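Local coordinates for extracellular solute-binding protein family 1 (Pseudothermotoga lettingae, PDB 5CI5) that probably captures a sugar for uptake by an ABC transporter, and is seen here holding alpha-D-tagatopyranose in its binding cleft, at residues G30-E35 against G299-V304; A84-W89 against G131-T136; Y182-T187 against D231-Y236. One frame throughout, in Å; residues are numbered along the deposited sequence.

Interaction 1 (G30-E35 against G299-V304). With T6T (alpha-D-tagatopyranose), chain C.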
ATOM      1  N   GLY A  30      -6.778   0.465 -10.572  1.00 10.27           N
ATOM      2  CA  GLY A  30      -5.385   0.830 -10.492  1.00 11.51           C
ATOM      3  C   GLY A  30      -4.645   0.202  -9.333  1.00 10.29           C
ATOM      4  O   GLY A  30      -5.231  -0.159  -8.315  1.00 12.57           O
ATOM      5  N   GLY A  31      -3.339   0.067  -9.515  1.00 11.25           N
ATOM      6  CA  GLY A  31      -2.478  -0.460  -8.483  1.00  8.65           C
ATOM      7  C   GLY A  31      -2.141  -1.895  -8.766  1.00 10.29           C
ATOM      8  O   GLY A  31      -2.486  -2.448  -9.818  1.00 12.39           O
ATOM      9  N   GLN A  32      -1.469  -2.533  -7.818  1.00  8.65           N
ATOM     10  CA  GLN A  32      -0.999  -3.887  -8.037  1.00 10.64           C
ATOM     11  C   GLN A  32      -2.134  -4.892  -8.295  1.00 13.81           C
ATOM     12  O   GLN A  32      -1.919  -5.858  -9.008  1.00 12.08           O
ATOM     13  CB  GLN A  32      -0.158  -4.334  -6.845  1.00  9.33           C
ATOM     14  CG  GLN A  32       1.048  -3.487  -6.585  1.00  9.59           C
ATOM     15  CD  GLN A  32       0.829  -2.387  -5.570  1.00  8.03           C
ATOM     16  OE1 GLN A  32      -0.289  -1.873  -5.361  1.00  9.26           O
ATOM     17  NE2 GLN A  32       1.920  -1.997  -4.919  1.00 14.62           N
ATOM     18  N   VAL A  33      -3.330  -4.648  -7.760  1.00 10.76           N
ATOM     19  CA  VAL A  33      -4.431  -5.594  -7.903  1.00 10.20           C
ATOM     20  C   VAL A  33      -4.959  -5.609  -9.344  1.00 11.96           C
ATOM     21  O   VAL A  33      -5.671  -6.515  -9.747  1.00 11.86           O
ATOM     22  CB  VAL A  33      -5.572  -5.275  -6.879  1.00 11.54           C
ATOM     23  CG1 VAL A  33      -6.525  -4.234  -7.401  1.00 12.25           C
ATOM     24  CG2 VAL A  33      -6.344  -6.524  -6.514  1.00 15.83           C
ATOM     25  N   ALA A  34      -4.587  -4.612 -10.133  1.00 10.35           N
ATOM     26  CA  ALA A  34      -5.007  -4.576 -11.528  1.00 12.43           C
ATOM     27  C   ALA A  34      -4.319  -5.674 -12.342  1.00 14.20           C
ATOM     28  O   ALA A  34      -4.729  -5.948 -13.461  1.00 17.93           O
ATOM     29  CB  ALA A  34      -4.735  -3.193 -12.136  1.00 15.46           C
ATOM     30  N   GLU A  35      -3.308  -6.338 -11.776  1.00 14.59           N
ATOM     31  CA  GLU A  35      -2.687  -7.468 -12.474  1.00 16.83           C
ATOM     32  C   GLU A  35      -3.577  -8.705 -12.516  1.00 15.43           C
ATOM     33  O   GLU A  35      -3.325  -9.603 -13.323  1.00 19.43           O
ATOM     34  CB  GLU A  35      -1.345  -7.835 -11.827  1.00 14.33           C
ATOM     35  CG  GLU A  35      -0.379  -6.676 -11.836  1.00 17.74           C
ATOM     36  CD  GLU A  35       1.024  -7.045 -11.353  1.00 24.65           C
ATOM     37  OE1 GLU A  35       1.351  -8.248 -11.257  1.00 18.22           O
ATOM     38  OE2 GLU A  35       1.799  -6.111 -11.085  1.00 29.61           O
ATOM     39  N   GLY A 299      -2.791   0.625   4.443  1.00  7.98           N
ATOM     40  CA  GLY A 299      -2.991   0.904   3.034  1.00  5.31           C
ATOM     41  C   GLY A 299      -4.244   0.275   2.453  1.00  6.32           C
ATOM     42  O   GLY A 299      -5.060  -0.332   3.153  1.00  9.93           O
ATOM     43  N   GLY A 300      -4.396   0.448   1.137  1.00  8.72           N
ATOM     44  CA  GLY A 300      -5.527  -0.099   0.419  1.00  8.10           C
ATOM     45  C   GLY A 300      -6.043   0.855  -0.645  1.00  6.60           C
ATOM     46  O   GLY A 300      -5.381   1.864  -0.976  1.00  7.25           O
ATOM     47  N   TRP A 301      -7.228   0.534  -1.172  1.00  7.64           N
ATOM     48  CA  TRP A 301      -7.856   1.308  -2.244  1.00  6.01           C
ATOM     49  C   TRP A 301      -9.345   1.473  -1.979  1.00  8.37           C
ATOM     50  O   TRP A 301      -9.989   0.553  -1.484  1.00  8.99           O
ATOM     51  CB  TRP A 301      -7.647   0.643  -3.606  1.00  8.99           C
ATOM     52  CG  TRP A 301      -6.208   0.628  -3.950  1.00  5.96           C
ATOM     53  CD1 TRP A 301      -5.275  -0.237  -3.469  1.00  6.76           C
ATOM     54  CD2 TRP A 301      -5.503   1.571  -4.765  1.00  6.73           C
ATOM     55  NE1 TRP A 301      -4.030   0.106  -3.931  1.00  7.77           N
ATOM     56  CE2 TRP A 301      -4.148   1.210  -4.732  1.00  6.03           C
ATOM     57  CE3 TRP A 301      -5.889   2.693  -5.511  1.00 10.07           C
ATOM     58  CZ2 TRP A 301      -3.171   1.906  -5.444  1.00  8.17           C
ATOM     59  CZ3 TRP A 301      -4.918   3.384  -6.205  1.00  8.09           C
ATOM     60  CH2 TRP A 301      -3.572   3.002  -6.148  1.00  9.90           C
ATOM     61  N   ALA A 302      -9.854   2.662  -2.303  1.00  6.61           N
ATOM     62  CA  ALA A 302     -11.276   2.979  -2.274  1.00  9.15           C
ATOM     63  C   ALA A 302     -11.813   3.151  -3.686  1.00  6.90           C
ATOM     64  O   ALA A 302     -11.058   3.409  -4.623  1.00  8.89           O
ATOM     65  CB  ALA A 302     -11.542   4.261  -1.476  1.00  6.68           C
ATOM     66  N   LEU A 303     -13.121   2.986  -3.811  1.00  8.30           N
ATOM     67  CA  LEU A 303     -13.859   3.304  -5.015  1.00  7.78           C
ATOM     68  C   LEU A 303     -14.447   4.710  -4.865  1.00  8.12           C
ATOM     69  O   LEU A 303     -15.097   5.009  -3.867  1.00  8.06           O
ATOM     70  CB  LEU A 303     -14.970   2.287  -5.271  1.00  8.44           C
ATOM     71  CG  LEU A 303     -14.504   0.846  -5.301  1.00  9.17           C
ATOM     72  CD1 LEU A 303     -15.697  -0.101  -5.304  1.00 10.24           C
ATOM     73  CD2 LEU A 303     -13.640   0.604  -6.516  1.00 14.37           C
ATOM     74  N   VAL A 304     -14.182   5.563  -5.846  1.00  8.34           N
ATOM     75  CA  VAL A 304     -14.679   6.948  -5.826  1.00  6.01           C
ATOM     76  C   VAL A 304     -15.435   7.248  -7.118  1.00  7.39           C
ATOM     77  O   VAL A 304     -15.201   6.618  -8.133  1.00  8.93           O
ATOM     78  CB  VAL A 304     -13.554   8.001  -5.633  1.00  8.65           C
ATOM     79  CG1 VAL A 304     -12.740   7.654  -4.396  1.00  6.50           C
ATOM     80  CG2 VAL A 304     -12.655   8.112  -6.857  1.00  9.16           C
TER
HETATM   81  O3  T6T C 501      -1.021  -0.426   0.294  1.00  7.87           O
HETATM   82  C3  T6T C 501      -1.529  -0.108  -0.998  1.00  7.35           C
HETATM   83  C4  T6T C 501      -1.475   1.408  -1.185  1.00  6.93           C
HETATM   84  O4  T6T C 501      -2.156   2.060  -0.105  1.00  7.46           O
HETATM   85  C5  T6T C 501      -0.020   1.822  -1.238  1.00  6.51           C
HETATM   86  O5  T6T C 501       0.086   3.235  -1.423  1.00  8.17           O
HETATM   87  C6  T6T C 501       0.705   1.068  -2.347  1.00  6.41           C
HETATM   88  O6  T6T C 501       0.615  -0.333  -2.092  1.00  8.35           O
HETATM   89  C2  T6T C 501      -0.730  -0.821  -2.040  1.00  5.91           C
HETATM   90  O2  T6T C 501      -1.347  -0.644  -3.321  1.00  7.34           O
HETATM   91  C1  T6T C 501      -0.646  -2.335  -1.746  1.00  8.87           C
HETATM   92  O1  T6T C 501      -1.878  -2.940  -1.598  1.00  8.76           O
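Gly31 and Trp301 mark the closest backbone approach, yet their CA atoms are 8.4 Å apart, because strand 81-85 lies between strands 25-30 and 298-304 in the sheet. The gap is bridged by an indole ring at the sugar site of a type II periplasmic-binding-protein fold, where strand ends and the turns after them line the ligand cleft. Beyond Gly30 the chain turns through Gly31, whose positive phi calls for glycine and whose CA comes within 3.9 Å of Trp301 CZ2; a CB there would clash with that same ring atom. A short 3-10 segment follows, marked by Ala34 N bonding to Gly31 O at 3.0 Å. On the other side Gly300 also has a positive phi, at which a CB would jam against the carbonyl O of Gly299; at Gly299 itself a CB would collide with T6T O3, so the bare strand backbone can lie against the sugar.

Trp301 points its side chain at the turn. One indole face is met by Gly30 O, 3.8 Å above the plane and over the ring centre, while Tyr135 and Trp89 pack against the ring from elsewhere. The pyrrole edge faces the ligand: NE1 donates to T6T O2 in the ring plane at 2.9 Å, with an N-H...O angle of 160°. That same hydroxyl donates to Gln32 OE1 at 2.6 Å, so O2 is gripped from both segments. The Gln32 chain is bent at chi2 (94°), which brings its amide nearer to strand 298-304 than its CB direction alone would suggest. NE2 bonds to Asp248 OD2, which fixes the amide's rotation and leaves OE1 as the acceptor for the sugar. The backbone adds a nearly straight bond of 171°, from Gly300 N to T6T O4 at 3.0 Å.

Interaction 2 (A84-W89 against G131-T136). With T6T (alpha-D-tagatopyranose), chain C.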
ATOM      1  N   ALA A  84      -8.938   4.665  -5.932  1.00  5.93           N
ATOM      2  CA  ALA A  84      -8.154   5.754  -5.348  1.00  7.15           C
ATOM      3  C   ALA A  84      -7.481   5.210  -4.093  1.00  5.71           C
ATOM      4  O   ALA A  84      -8.110   4.531  -3.266  1.00  8.74           O
ATOM      5  CB  ALA A  84      -9.014   6.968  -5.029  1.00  9.04           C
ATOM      6  N   ASP A  85      -6.199   5.486  -3.962  1.00  6.02           N
ATOM      7  CA  ASP A  85      -5.386   5.004  -2.828  1.00  5.32           C
ATOM      8  C   ASP A  85      -5.915   5.544  -1.491  1.00  5.29           C
ATOM      9  O   ASP A  85      -6.203   6.719  -1.347  1.00  7.70           O
ATOM     10  CB  ASP A  85      -3.929   5.414  -3.078  1.00  6.80           C
ATOM     11  CG  ASP A  85      -2.938   4.604  -2.307  1.00  9.49           C
ATOM     12  OD1 ASP A  85      -3.192   4.264  -1.122  1.00  6.94           O
ATOM     13  OD2 ASP A  85      -1.872   4.308  -2.901  1.00  7.26           O
ATOM     14  N   LEU A  86      -6.047   4.657  -0.506  1.00  5.94           N
ATOM     15  CA  LEU A  86      -6.398   5.087   0.839  1.00  6.00           C
ATOM     16  C   LEU A  86      -5.338   6.009   1.446  1.00  6.65           C
ATOM     17  O   LEU A  86      -5.608   6.720   2.426  1.00  8.09           O
ATOM     18  CB  LEU A  86      -6.626   3.868   1.731  1.00  7.60           C
ATOM     19  CG  LEU A  86      -7.808   2.960   1.363  1.00  6.98           C
ATOM     20  CD1 LEU A  86      -7.966   1.914   2.464  1.00 10.18           C
ATOM     21  CD2 LEU A  86      -9.109   3.736   1.156  1.00  6.59           C
ATOM     22  N   GLY A  87      -4.144   6.021   0.863  1.00  6.81           N
ATOM     23  CA  GLY A  87      -3.069   6.888   1.311  1.00  8.36           C
ATOM     24  C   GLY A  87      -3.173   8.305   0.780  1.00  8.44           C
ATOM     25  O   GLY A  87      -2.330   8.758  -0.005  1.00  8.38           O
ATOM     26  N   GLY A  88      -4.203   9.014   1.230  1.00  9.25           N
ATOM     27  CA  GLY A  88      -4.301  10.451   1.026  1.00 10.22           C
ATOM     28  C   GLY A  88      -4.961  10.938  -0.245  1.00  7.92           C
ATOM     29  O   GLY A  88      -5.192  12.154  -0.406  1.00 10.23           O
ATOM     30  N   TRP A  89      -5.235  10.058  -1.200  1.00  7.93           N
ATOM     31  CA  TRP A  89      -5.783  10.569  -2.457  1.00  7.41           C
ATOM     32  C   TRP A  89      -7.202  11.113  -2.291  1.00  6.06           C
ATOM     33  O   TRP A  89      -7.556  12.095  -2.947  1.00  9.17           O
ATOM     34  CB  TRP A  89      -5.821   9.514  -3.555  1.00  8.34           C
ATOM     35  CG  TRP A  89      -4.506   8.919  -3.981  1.00  6.90           C
ATOM     36  CD1 TRP A  89      -3.281   8.984  -3.332  1.00  6.64           C
ATOM     37  CD2 TRP A  89      -4.281   8.161  -5.171  1.00  7.41           C
ATOM     38  NE1 TRP A  89      -2.343   8.283  -4.044  1.00  7.33           N
ATOM     39  CE2 TRP A  89      -2.921   7.776  -5.178  1.00  8.90           C
ATOM     40  CE3 TRP A  89      -5.095   7.780  -6.234  1.00  7.06           C
ATOM     41  CZ2 TRP A  89      -2.374   7.011  -6.197  1.00  9.70           C
ATOM     42  CZ3 TRP A  89      -4.553   7.011  -7.245  1.00  7.69           C
ATOM     43  CH2 TRP A  89      -3.204   6.644  -7.222  1.00  9.21           C
ATOM     44  N   GLY A 131     -15.294   8.160  -0.490  1.00  9.13           N
ATOM     45  CA  GLY A 131     -14.911   6.905  -1.089  1.00  9.25           C
ATOM     46  C   GLY A 131     -15.403   5.707  -0.314  1.00  9.49           C
ATOM     47  O   GLY A 131     -15.730   5.796   0.886  1.00  8.50           O
ATOM     48  N   LEU A 132     -15.469   4.573  -1.007  1.00  8.97           N
ATOM     49  CA  LEU A 132     -15.872   3.300  -0.398  1.00  8.54           C
ATOM     50  C   LEU A 132     -14.647   2.385  -0.390  1.00  7.96           C
ATOM     51  O   LEU A 132     -14.255   1.905  -1.442  1.00  9.46           O
ATOM     52  CB  LEU A 132     -17.011   2.642  -1.178  1.00  8.29           C
ATOM     53  CG  LEU A 132     -17.403   1.234  -0.717  1.00  8.99           C
ATOM     54  CD1 LEU A 132     -17.588   1.157   0.805  1.00  9.53           C
ATOM     55  CD2 LEU A 132     -18.643   0.796  -1.469  1.00 11.02           C
ATOM     56  N   PRO A 133     -14.031   2.168   0.785  1.00  9.58           N
ATOM     57  CA  PRO A 133     -12.869   1.256   0.827  1.00  9.62           C
ATOM     58  C   PRO A 133     -13.243  -0.114   0.266  1.00  7.90           C
ATOM     59  O   PRO A 133     -14.221  -0.709   0.728  1.00  8.44           O
ATOM     60  CB  PRO A 133     -12.527   1.199   2.326  1.00  6.18           C
ATOM     61  CG  PRO A 133     -12.999   2.521   2.838  1.00  8.63           C
ATOM     62  CD  PRO A 133     -14.309   2.741   2.112  1.00  9.21           C
ATOM     63  N   TRP A 134     -12.471  -0.593  -0.701  1.00  7.21           N
ATOM     64  CA  TRP A 134     -12.739  -1.878  -1.357  1.00  8.94           C
ATOM     65  C   TRP A 134     -11.769  -2.991  -0.901  1.00  7.59           C
ATOM     66  O   TRP A 134     -12.205  -4.100  -0.600  1.00  8.01           O
ATOM     67  CB  TRP A 134     -12.684  -1.723  -2.881  1.00  8.37           C
ATOM     68  CG  TRP A 134     -13.048  -3.010  -3.554  1.00  5.75           C
ATOM     69  CD1 TRP A 134     -14.326  -3.514  -3.712  1.00  8.61           C
ATOM     70  CD2 TRP A 134     -12.161  -4.006  -4.081  1.00  8.43           C
ATOM     71  NE1 TRP A 134     -14.273  -4.746  -4.331  1.00  9.11           N
ATOM     72  CE2 TRP A 134     -12.966  -5.069  -4.569  1.00  9.72           C
ATOM     73  CE3 TRP A 134     -10.770  -4.098  -4.218  1.00  9.46           C
ATOM     74  CZ2 TRP A 134     -12.427  -6.216  -5.154  1.00 10.31           C
ATOM     75  CZ3 TRP A 134     -10.229  -5.250  -4.815  1.00 11.98           C
ATOM     76  CH2 TRP A 134     -11.063  -6.288  -5.282  1.00 10.16           C
ATOM     77  N   TYR A 135     -10.458  -2.731  -0.907  1.00  7.62           N
ATOM     78  CA  TYR A 135      -9.541  -3.631  -0.212  1.00  5.34           C
ATOM     79  C   TYR A 135      -8.602  -2.833   0.651  1.00  9.13           C
ATOM     80  O   TYR A 135      -8.422  -1.633   0.465  1.00  8.11           O
ATOM     81  CB  TYR A 135      -8.761  -4.538  -1.179  1.00  8.49           C
ATOM     82  CG  TYR A 135      -7.419  -4.082  -1.749  1.00  9.40           C
ATOM     83  CD1 TYR A 135      -6.275  -4.071  -0.964  1.00  8.40           C
ATOM     84  CD2 TYR A 135      -7.284  -3.776  -3.098  1.00  8.62           C
ATOM     85  CE1 TYR A 135      -5.038  -3.729  -1.509  1.00  8.99           C
ATOM     86  CE2 TYR A 135      -6.054  -3.446  -3.656  1.00  8.41           C
ATOM     87  CZ  TYR A 135      -4.939  -3.432  -2.855  1.00  7.94           C
ATOM     88  OH  TYR A 135      -3.737  -3.113  -3.465  1.00  8.51           O
ATOM     89  N   THR A 136      -8.080  -3.516   1.658  1.00  9.11           N
ATOM     90  CA  THR A 136      -7.140  -2.893   2.564  1.00  7.56           C
ATOM     91  C   THR A 136      -5.967  -3.847   2.837  1.00  7.12           C
ATOM     92  O   THR A 136      -5.890  -4.965   2.280  1.00  7.65           O
ATOM     93  CB  THR A 136      -7.855  -2.464   3.866  1.00  7.12           C
ATOM     94  OG1 THR A 136      -6.986  -1.644   4.661  1.00  8.40           O
ATOM     95  CG2 THR A 136      -8.370  -3.655   4.692  1.00  8.74           C
TER
HETATM   96  O3  T6T C 501      -1.021  -0.426   0.294  1.00  7.87           O
HETATM   97  C3  T6T C 501      -1.529  -0.108  -0.998  1.00  7.35           C
HETATM   98  C4  T6T C 501      -1.475   1.408  -1.185  1.00  6.93           C
HETATM   99  O4  T6T C 501      -2.156   2.060  -0.105  1.00  7.46           O
HETATM  100  C5  T6T C 501      -0.020   1.822  -1.238  1.00  6.51           C
HETATM  101  O5  T6T C 501       0.086   3.235  -1.423  1.00  8.17           O
HETATM  102  C6  T6T C 501       0.705   1.068  -2.347  1.00  6.41           C
HETATM  103  O6  T6T C 501       0.615  -0.333  -2.092  1.00  8.35           O
HETATM  104  C2  T6T C 501      -0.730  -0.821  -2.040  1.00  5.91           C
HETATM  105  O2  T6T C 501      -1.347  -0.644  -3.321  1.00  7.34           O
HETATM  106  C1  T6T C 501      -0.646  -2.335  -1.746  1.00  8.87           C
HETATM  107  O1  T6T C 501      -1.878  -2.940  -1.598  1.00  8.76           O
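Leu86 supplies the direct contact with strand 128-138: its CD1 lies 4.1 Å from Tyr135 O and its CD2 4.4 Å from Pro133 CG, the latter an apolar touch. CD1 also comes near Thr136 OG1, a hydroxyl that is hydrogen-bonded to Gly299 O. On the ligand side of this junction the two segments hold the sugar in different ways. Asp85 accepts with both carboxylate oxygens, OD1 from T6T O4 at 2.6 Å and OD2 from T6T O5 at 2.7 Å, a two-point grip on neighbouring hydroxyls. The phenol of Tyr135 approaches from the other segment, with OH 2.6 Å from T6T O1, which lies near the plane of the ring at its edge.

The next shell sets the carboxylate in place. With CG anti to the backbone N (chi1 -159°), Asp85 folds into an Asx turn, OD1 accepting from Gly87 N at 2.8 Å and 163°; the donor stands above the carboxylate plane, 38° out of it. Asp85 CB also sits 3.3 Å above the plane of the Trp89 ring, over its centre. With an alanine here, T6T O4 and O5 would probably lose their carboxylate acceptors and Gly87 N its turn partner.

Trp134 and Tyr135 form a classic beta bulge opposite Trp301. Strand 298-304 lies between 81-85 and 128-138 and pairs antiparallel with each, while Gly88 takes the N-cap position of helix 89-95 and helix 62-75 brings Phe62 against Asp85 and Leu69 against Trp89.

Interaction 3 (Y182-T187 against D231-Y236)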
ATOM      1  N   TYR A 182      17.700  -8.255   1.770  1.00  7.69           N
ATOM      2  CA  TYR A 182      16.619  -7.296   2.136  1.00  6.84           C
ATOM      3  C   TYR A 182      16.514  -6.169   1.106  1.00  9.39           C
ATOM      4  O   TYR A 182      17.451  -5.391   0.898  1.00  8.47           O
ATOM      5  CB  TYR A 182      16.853  -6.713   3.561  1.00  8.03           C
ATOM      6  CG  TYR A 182      15.728  -5.791   3.994  1.00  8.11           C
ATOM      7  CD1 TYR A 182      14.618  -6.293   4.661  1.00  8.13           C
ATOM      8  CD2 TYR A 182      15.760  -4.428   3.717  1.00  9.59           C
ATOM      9  CE1 TYR A 182      13.567  -5.465   5.039  1.00  6.72           C
ATOM     10  CE2 TYR A 182      14.720  -3.594   4.096  1.00  8.14           C
ATOM     11  CZ  TYR A 182      13.611  -4.128   4.743  1.00  7.97           C
ATOM     12  OH  TYR A 182      12.559  -3.338   5.141  1.00  7.65           O
ATOM     13  N   GLY A 183      15.358  -6.092   0.466  1.00  8.20           N
ATOM     14  CA  GLY A 183      15.129  -5.122  -0.589  1.00  6.69           C
ATOM     15  C   GLY A 183      14.666  -3.790  -0.028  1.00  7.95           C
ATOM     16  O   GLY A 183      13.640  -3.733   0.657  1.00 10.00           O
ATOM     17  N   VAL A 184      15.411  -2.726  -0.352  1.00  7.94           N
ATOM     18  CA  VAL A 184      15.121  -1.346   0.061  1.00  8.18           C
ATOM     19  C   VAL A 184      14.506  -0.567  -1.107  1.00 10.50           C
ATOM     20  O   VAL A 184      15.104  -0.515  -2.174  1.00  8.17           O
ATOM     21  CB  VAL A 184      16.408  -0.620   0.526  1.00  9.45           C
ATOM     22  CG1 VAL A 184      16.147   0.837   0.859  1.00  9.90           C
ATOM     23  CG2 VAL A 184      17.051  -1.347   1.720  1.00  9.65           C
ATOM     24  N   SER A 185      13.313   0.004  -0.932  1.00  6.61           N
ATOM     25  CA  SER A 185      12.701   0.798  -2.016  1.00  6.73           C
ATOM     26  C   SER A 185      13.299   2.194  -2.010  1.00  6.58           C
ATOM     27  O   SER A 185      13.207   2.919  -1.018  1.00  8.50           O
ATOM     28  CB  SER A 185      11.173   0.870  -1.884  1.00  6.51           C
ATOM     29  OG  SER A 185      10.597  -0.425  -1.921  1.00  6.66           O
ATOM     30  N   GLY A 186      13.889   2.572  -3.143  1.00  6.81           N
ATOM     31  CA  GLY A 186      14.453   3.902  -3.303  1.00  8.68           C
ATOM     32  C   GLY A 186      14.110   4.596  -4.602  1.00  8.79           C
ATOM     33  O   GLY A 186      14.808   5.511  -5.033  1.00 10.88           O
ATOM     34  N   THR A 187      13.027   4.154  -5.227  1.00  9.54           N
ATOM     35  CA  THR A 187      12.476   4.746  -6.444  1.00  7.73           C
ATOM     36  C   THR A 187      11.664   6.012  -6.138  1.00 10.67           C
ATOM     37  O   THR A 187      11.284   6.266  -4.989  1.00  9.32           O
ATOM     38  CB  THR A 187      11.567   3.707  -7.141  1.00  9.54           C
ATOM     39  OG1 THR A 187      10.697   3.122  -6.150  1.00 10.19           O
ATOM     40  CG2 THR A 187      12.396   2.590  -7.772  1.00 12.67           C
ATOM     41  N   ASP A 231      21.443   2.874   4.753  1.00  7.97           N
ATOM     42  CA  ASP A 231      22.651   2.065   4.993  1.00 11.12           C
ATOM     43  C   ASP A 231      22.485   0.612   4.530  1.00  9.34           C
ATOM     44  O   ASP A 231      23.443  -0.010   4.087  1.00  9.52           O
ATOM     45  CB  ASP A 231      23.027   2.054   6.473  1.00 11.21           C
ATOM     46  CG  ASP A 231      23.799   3.296   6.906  1.00 13.19           C
ATOM     47  OD1 ASP A 231      24.228   4.082   6.047  1.00 13.79           O
ATOM     48  OD2 ASP A 231      23.996   3.449   8.136  1.00 16.25           O
ATOM     49  N   LEU A 232      21.286   0.056   4.669  1.00  9.57           N
ATOM     50  CA  LEU A 232      21.030  -1.301   4.221  1.00  8.84           C
ATOM     51  C   LEU A 232      21.366  -1.436   2.747  1.00 10.08           C
ATOM     52  O   LEU A 232      21.902  -2.450   2.301  1.00 11.45           O
ATOM     53  CB  LEU A 232      19.572  -1.697   4.480  1.00  8.90           C
ATOM     54  CG  LEU A 232      19.282  -2.011   5.941  1.00  7.14           C
ATOM     55  CD1 LEU A 232      17.786  -1.973   6.191  1.00 11.25           C
ATOM     56  CD2 LEU A 232      19.850  -3.349   6.384  1.00  7.78           C
ATOM     57  N   ALA A 233      21.066  -0.391   1.991  1.00  8.15           N
ATOM     58  CA  ALA A 233      21.400  -0.366   0.581  1.00 12.57           C
ATOM     59  C   ALA A 233      22.849   0.085   0.291  1.00 19.93           C
ATOM     60  O   ALA A 233      23.497  -0.523  -0.554  1.00 29.37           O
ATOM     61  CB  ALA A 233      20.420   0.512  -0.156  1.00 13.76           C
ATOM     62  N   LYS A 234      23.371   1.101   0.984  1.00 10.11           N
ATOM     63  CA  LYS A 234      24.653   1.742   0.620  1.00 11.28           C
ATOM     64  C   LYS A 234      25.918   1.192   1.282  1.00 20.55           C
ATOM     65  O   LYS A 234      26.982   1.158   0.674  1.00 34.08           O
ATOM     66  CB  LYS A 234      24.632   3.227   0.977  1.00 14.32           C
ATOM     67  CG  LYS A 234      23.668   4.095   0.228  1.00 22.02           C
ATOM     68  CD  LYS A 234      23.767   5.540   0.792  1.00 18.93           C
ATOM     69  CE  LYS A 234      25.030   6.269   0.335  1.00 22.99           C
ATOM     70  NZ  LYS A 234      25.041   7.718   0.742  1.00 23.64           N
ATOM     71  N   LYS A 235      25.818   0.883   2.561  1.00 15.20           N
ATOM     72  CA  LYS A 235      26.967   0.414   3.340  1.00 14.45           C
ATOM     73  C   LYS A 235      26.965  -1.103   3.455  1.00 13.07           C
ATOM     74  O   LYS A 235      27.959  -1.793   3.134  1.00 12.16           O
ATOM     75  CB  LYS A 235      26.958   1.021   4.761  1.00 15.72           C
ATOM     76  CG  LYS A 235      27.178   2.510   4.839  1.00 25.50           C
ATOM     77  CD  LYS A 235      27.460   2.897   6.303  1.00 20.94           C
ATOM     78  CE  LYS A 235      27.768   4.375   6.445  1.00 30.33           C
ATOM     79  NZ  LYS A 235      26.738   5.236   5.806  1.00 29.32           N
ATOM     80  N   TYR A 236      25.850  -1.620   3.936  1.00 12.47           N
ATOM     81  CA  TYR A 236      25.723  -3.045   4.209  1.00  9.82           C
ATOM     82  C   TYR A 236      25.524  -3.820   2.920  1.00 11.13           C
ATOM     83  O   TYR A 236      25.813  -5.008   2.861  1.00 10.60           O
ATOM     84  CB  TYR A 236      24.563  -3.303   5.188  1.00  7.18           C
ATOM     85  CG  TYR A 236      24.732  -2.621   6.531  1.00  8.22           C
ATOM     86  CD1 TYR A 236      25.806  -2.930   7.369  1.00 13.14           C
ATOM     87  CD2 TYR A 236      23.804  -1.683   6.973  1.00 10.11           C
ATOM     88  CE1 TYR A 236      25.950  -2.322   8.597  1.00 12.92           C
ATOM     89  CE2 TYR A 236      23.939  -1.060   8.206  1.00 13.43           C
ATOM     90  CZ  TYR A 236      25.014  -1.380   9.017  1.00 15.02           C
ATOM     91  OH  TYR A 236      25.144  -0.740  10.241  1.00 15.03           O
TER
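Val184 and Ala233 are the nearest pair of the two backbones, with CA atoms 6.4 Å apart, and their CB atoms meet at 4.2 Å. The contact is apolar throughout. Val184 places CG1 anti to its backbone N (chi1 176°), which turns the other branch, CG2, onto the helix; CG2 rests 3.8 Å from Leu232 CB and 4.1 Å from Ala233 N. The Val184 and Leu232 side chains cross at about a right angle, with CG2 the valine branch that meets Leu232, while Val184 CB faces Ala233 CB.

Leu232 has its CG on the side away from its carbonyl carbon (chi1 -76°) and an extended chi2 (163°), a shape that carries CD1 past Val184 to Tyr182. There CD1 stands 4.0 Å from Tyr182 CD2, oblique to the ring. Val184 CG2 also lies near the plane of this ring, at its edge, so Tyr182, Val184 and Leu232 form one continuous apolar patch. The phenol end is tied elsewhere, its OH bonding to His288 NE2, while Phe199 of helix 190-202 packs against both Tyr182 and Leu232.

The chain after Leu232 is held within its own segment. Asp231 O accepts from Lys235 N at 3.0 Å and from Tyr236 N at 2.9 Å, and Lys235 NZ forms a salt bridge with Asp231 OD1 at 2.8 Å.

Backbone angles from Tyr182 to Ser185 are extended, and Gly183 bonds through its backbone to Met261 of strand 261-264. The arrangement is that of an alpha/beta lobe, an extended segment beside a strand with helix 220-234 packed against it.

Followed from the N terminus, the chain leaves strand 25-30 at segment 30-35, which waits for residues 299-304 to close interaction 1, the longest of the three loops. Interaction 2 (84-89 with 131-136) closes within it, and interaction 3 (182-187 with 231-236) follows in series, also nested inside; none of the loops cross. Interactions 1 and 2 have centres about 7 Å apart, touch through Ala302 N and Ala84 O, and both reach the sugar, tying strands 25-30, 81-85, 128-138 and 298-304 into one pocket wall. Interaction 3 lies about 26 Å from interaction 1, centre to centre, and joins helix 220-234 to an extended segment well away from that sheet.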